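Side-chain contacts in ORF10 (PDB 6RIW), which probably condenses acyl chains as the ketosynthase-chain length factor didomain of a polyunsaturated fatty acid synthase: residues 131-134 and 135-138; 589-592 and 593-597. All blocks are in the same frame, centred on the assembly; numbering follows the deposited sequence.

Contact 1. Residues 131-134 and 135-138; sequences QLFM and PLYH
Over one face of the Tyr137 ring sits the carbonyl oxygen of Phe133, displaced toward the rim and 3.7 Å from Tyr137 CE2, while the ring's edge receives the sulfur of Met134 in a Met-aromatic contact. That sulfur, SD, lies 83° off the normal of the Tyr137 ring and 4.1 Å from Tyr137 CE2; it also meets the His138 imidazole obliquely, with Met134 and His138 running side by side. The Phe133 ring carries Leu132 CB over the centre of one face and takes Leu136 CD1 at its edge, 4.2 Å from Phe133 CD1. Met134 CG stands anti to the carbonyl carbon, and the bend about CB-CG (chi2 -42°) sets the sulfur beside both rings. Tyr137 OH bonds to Glu700, which is likely to limit the turning of the tyrosine ring. Two backbone bonds tie the turn together. His138 N reaches Met134 O at 3.0 Å, an i to i+4 bond, whereas Leu136 N makes an i to i+3 bond to Phe133 O at 3.0 Å, approaching from above the carbonyl plane with a bent N-H angle of 136°. Pro135 brings no N-H, and its CD packs 3.6 Å from Gln131 O, the carbonyl that a regular helix would bond at this position. This is a proline kink within helix 129-148 of the ketosynthase half, with an i to i+4 bond again at His138, buried against helices 589-595 and 699-706 of the second ketosynthase-like half.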
loop_
_atom_site.group_PDB
_atom_site.type_symbol
_atom_site.label_atom_id
_atom_site.label_comp_id
_atom_site.label_asym_id
_atom_site.label_seq_id
_atom_site.Cartn_x
_atom_site.Cartn_y
_atom_site.Cartn_z
ATOM N N GLN A 131 12.944 12.941 2.918
ATOM C CA GLN A 131 13.478 14.081 3.656
ATOM C C GLN A 131 13.321 13.909 5.159
ATOM O O GLN A 131 14.093 14.490 5.934
ATOM C CB GLN A 131 12.784 15.384 3.224
ATOM C CG GLN A 131 13.008 15.801 1.778
ATOM C CD GLN A 131 14.253 16.670 1.612
ATOM O OE1 GLN A 131 14.968 16.942 2.579
ATOM N NE2 GLN A 131 14.519 17.100 0.374
ATOM N N LEU A 132 12.348 13.115 5.589
ATOM C CA LEU A 132 12.072 12.942 7.010
ATOM C C LEU A 132 12.966 11.909 7.682
ATOM O O LEU A 132 13.019 11.894 8.911
ATOM C CB LEU A 132 10.599 12.544 7.217
ATOM C CG LEU A 132 9.569 13.602 6.786
ATOM C CD1 LEU A 132 8.170 12.998 6.648
ATOM C CD2 LEU A 132 9.531 14.740 7.768
ATOM N N PHE A 133 13.670 11.060 6.927
ATOM C CA PHE A 133 14.388 9.947 7.546
ATOM C C PHE A 133 15.870 9.898 7.197
ATOM O O PHE A 133 16.669 9.440 8.014
ATOM C CB PHE A 133 13.712 8.628 7.172
ATOM C CG PHE A 133 12.275 8.595 7.587
ATOM C CD1 PHE A 133 11.949 8.630 8.948
ATOM C CD2 PHE A 133 11.254 8.608 6.641
ATOM C CE1 PHE A 133 10.610 8.650 9.345
ATOM C CE2 PHE A 133 9.923 8.608 7.017
ATOM C CZ PHE A 133 9.585 8.639 8.365
ATOM N N MET A 134 16.253 10.350 6.007
ATOM C CA MET A 134 17.669 10.302 5.633
ATOM C C MET A 134 18.604 10.907 6.679
ATOM O O MET A 134 19.700 10.352 6.879
ATOM C CB MET A 134 17.887 11.022 4.290
ATOM C CG MET A 134 17.378 10.328 3.057
ATOM S SD MET A 134 17.659 8.537 2.964
ATOM C CE MET A 134 16.294 8.080 1.887
ATOM N N PRO A 135 18.281 12.022 7.339
ATOM C CA PRO A 135 19.249 12.589 8.289
ATOM C C PRO A 135 19.558 11.669 9.458
ATOM O O PRO A 135 20.632 11.802 10.041
ATOM C CB PRO A 135 18.570 13.881 8.761
ATOM C CG PRO A 135 17.647 14.245 7.672
ATOM C CD PRO A 135 17.112 12.913 7.177
ATOM N N LEU A 136 18.655 10.750 9.823
ATOM C CA LEU A 136 18.984 9.758 10.849
ATOM C C LEU A 136 20.241 8.984 10.463
ATOM O O LEU A 136 21.221 8.952 11.212
ATOM C CB LEU A 136 17.831 8.773 11.038
ATOM C CG LEU A 136 16.498 9.311 11.565
ATOM C CD1 LEU A 136 15.368 8.283 11.324
ATOM C CD2 LEU A 136 16.665 9.621 13.043
ATOM N N TYR A 137 20.214 8.331 9.300
ATOM C CA TYR A 137 21.340 7.477 8.916
ATOM C C TYR A 137 22.576 8.308 8.626
ATOM O O TYR A 137 23.701 7.887 8.936
ATOM C CB TYR A 137 21.003 6.641 7.686
ATOM C CG TYR A 137 19.545 6.273 7.589
ATOM C CD1 TYR A 137 18.922 5.603 8.647
ATOM C CD2 TYR A 137 18.796 6.588 6.440
ATOM C CE1 TYR A 137 17.577 5.280 8.590
ATOM C CE2 TYR A 137 17.455 6.258 6.354
ATOM C CZ TYR A 137 16.855 5.590 7.427
ATOM O OH TYR A 137 15.521 5.269 7.369
ATOM N N HIS A 138 22.394 9.467 8.000
ATOM C CA HIS A 138 23.551 10.196 7.488
ATOM C C HIS A 138 24.252 10.995 8.577
ATOM O O HIS A 138 25.471 11.185 8.501
ATOM C CB HIS A 138 23.117 11.064 6.290
ATOM C CG HIS A 138 22.686 10.240 5.113
ATOM N ND1 HIS A 138 21.793 10.687 4.157
ATOM C CD2 HIS A 138 23.014 8.972 4.758
ATOM C CE1 HIS A 138 21.612 9.734 3.254
ATOM N NE2 HIS A 138 22.340 8.683 3.600
#

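Contact 2. Residues 589-592 and 593-597; sequences HQYR and GRVNL
Extended from CG to NE, and with CG anti to the backbone N (chi1 -177°), Arg592 runs alongside Asn596 and presents the side of its guanidinium to the amide one helical turn later. Tyr591 likewise has CG anti to N (chi1 177°), which carries its ring over to Val595. Asn596 OD1 accepts two bonds from Arg592, from NE at 2.8 Å and from NH2 at 3.0 Å. The guanidinium and amide planes are only 22° apart, and OD1 lies at the guanidinium edge, in its plane. Val595 CG2 sits over one face of the Tyr591 ring as a CH-pi contact, nearest CZ at 3.6 Å. Beneath these side chains, Val595 N bonds to Tyr591 O at 3.0 Å and Asn596 N to Arg592 O at 2.9 Å, the i to i+4 pattern of an alpha-helix. Arg592 NH1 also pairs with Asp227, and NH2 with Met41 O. Replacing Arg592 with a leucine would probably leave Asn596 OD1 without both its donors and the Asp227 carboxylate without this cationic mate. The salt bridge to Asp227 probably balances the charge of the buried guanidinium, while the side-on grip on one oxygen is likely to keep the Asn596 amide from turning.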
loop_
_atom_site.group_PDB
_atom_site.type_symbol
_atom_site.label_atom_id
_atom_site.label_comp_id
_atom_site.label_asym_id
_atom_site.label_seq_id
_atom_site.Cartn_x
_atom_site.Cartn_y
_atom_site.Cartn_z
ATOM N N HIS A 589 13.525 3.397 3.777
ATOM C CA HIS A 589 14.348 4.567 3.479
ATOM C C HIS A 589 15.830 4.284 3.662
ATOM O O HIS A 589 16.661 5.030 3.134
ATOM C CB HIS A 589 13.914 5.754 4.353
ATOM C CG HIS A 589 12.518 6.211 4.049
ATOM N ND1 HIS A 589 11.425 5.798 4.781
ATOM C CD2 HIS A 589 12.036 7.020 3.072
ATOM C CE1 HIS A 589 10.323 6.332 4.268
ATOM N NE2 HIS A 589 10.667 7.091 3.240
ATOM N N GLN A 590 16.174 3.209 4.378
ATOM C CA GLN A 590 17.580 2.877 4.550
ATOM C C GLN A 590 18.231 2.474 3.236
ATOM O O GLN A 590 19.449 2.608 3.102
ATOM C CB GLN A 590 17.728 1.761 5.594
ATOM C CG GLN A 590 17.323 2.213 6.986
ATOM C CD GLN A 590 17.192 1.058 7.958
ATOM O OE1 GLN A 590 17.710 -0.019 7.708
ATOM N NE2 GLN A 590 16.507 1.284 9.081
ATOM N N TYR A 591 17.453 1.988 2.264
ATOM C CA TYR A 591 18.053 1.551 1.010
ATOM C C TYR A 591 18.643 2.728 0.233
ATOM O O TYR A 591 19.812 2.691 -0.189
ATOM C CB TYR A 591 17.034 0.795 0.162
ATOM C CG TYR A 591 17.643 0.417 -1.152
ATOM C CD1 TYR A 591 18.701 -0.477 -1.206
ATOM C CD2 TYR A 591 17.198 0.994 -2.336
ATOM C CE1 TYR A 591 19.311 -0.795 -2.417
ATOM C CE2 TYR A 591 17.787 0.676 -3.547
ATOM C CZ TYR A 591 18.842 -0.219 -3.575
ATOM O OH TYR A 591 19.427 -0.526 -4.776
ATOM N N ARG A 592 17.855 3.781 0.010
ATOM C CA ARG A 592 18.455 4.983 -0.577
ATOM C C ARG A 592 19.457 5.620 0.386
ATOM O O ARG A 592 20.444 6.234 -0.049
ATOM C CB ARG A 592 17.375 5.995 -0.977
ATOM C CG ARG A 592 17.988 7.227 -1.669
ATOM C CD ARG A 592 16.965 8.160 -2.297
ATOM N NE ARG A 592 17.679 9.320 -2.846
ATOM C CZ ARG A 592 17.216 10.108 -3.813
ATOM N NH1 ARG A 592 16.032 9.873 -4.350
ATOM N NH2 ARG A 592 17.949 11.130 -4.247
ATOM N N GLY A 593 19.228 5.477 1.692
ATOM C CA GLY A 593 20.223 5.901 2.662
ATOM C C GLY A 593 21.600 5.337 2.368
ATOM O O GLY A 593 22.613 6.007 2.587
ATOM N N ARG A 594 21.658 4.107 1.856
ATOM C CA ARG A 594 22.927 3.536 1.400
ATOM C C ARG A 594 23.318 4.053 0.013
ATOM O O ARG A 594 24.431 4.555 -0.200
ATOM C CB ARG A 594 22.814 2.008 1.391
ATOM C CG ARG A 594 23.934 1.278 0.637
ATOM C CD ARG A 594 23.537 -0.099 0.081
ATOM N NE ARG A 594 24.545 -0.483 -0.909
ATOM C CZ ARG A 594 25.675 -1.124 -0.629
ATOM N NH1 ARG A 594 25.925 -1.512 0.608
ATOM N NH2 ARG A 594 26.555 -1.375 -1.597
ATOM N N VAL A 595 22.413 3.942 -0.941
ATOM C CA VAL A 595 22.760 4.162 -2.347
ATOM C C VAL A 595 23.252 5.588 -2.574
ATOM O O VAL A 595 24.223 5.825 -3.313
ATOM C CB VAL A 595 21.549 3.831 -3.233
ATOM C CG1 VAL A 595 21.720 4.409 -4.609
ATOM C CG2 VAL A 595 21.327 2.303 -3.273
ATOM N N ASN A 596 22.627 6.551 -1.905
ATOM C CA ASN A 596 22.911 7.961 -2.176
ATOM C C ASN A 596 24.293 8.381 -1.685
ATOM O O ASN A 596 24.803 9.429 -2.110
ATOM C CB ASN A 596 21.822 8.818 -1.531
ATOM C CG ASN A 596 21.490 10.053 -2.334
ATOM O OD1 ASN A 596 20.318 10.332 -2.596
ATOM N ND2 ASN A 596 22.519 10.842 -2.683
ATOM N N LEU A 597 24.928 7.579 -0.828
ATOM C CA LEU A 597 26.261 7.939 -0.364
ATOM C C LEU A 597 27.270 8.002 -1.514
ATOM O O LEU A 597 28.323 8.610 -1.342
ATOM C CB LEU A 597 26.734 6.967 0.721
ATOM C CG LEU A 597 25.952 7.099 2.036
ATOM C CD1 LEU A 597 26.334 5.960 3.006
ATOM C CD2 LEU A 597 26.242 8.427 2.671
#

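In the fold
Contacts 1 and 2 have centres about 9 Å apart, yet belong to different ketosynthase-like halves of the chain; they face each other across the interface between the two halves. Helix 129-148 and helix 589-595 meet directly there. His138 NE2 lies 2.9 Å from Gly593 O, a probable hydrogen bond linking the two turns. Met134 CE packs 3.3 Å from His589 O, and Tyr137 CZ rests 3.4 Å from Gln590 CG. The rings of Phe133 and His589 also meet, Phe133 CD2 lying 3.4 Å from His589 ND1 with the planes about 40° apart. Glu700, the partner of Tyr137, also takes Gln590 NE2. Neither contact lies at the magnesium site of Met1 and Lys286.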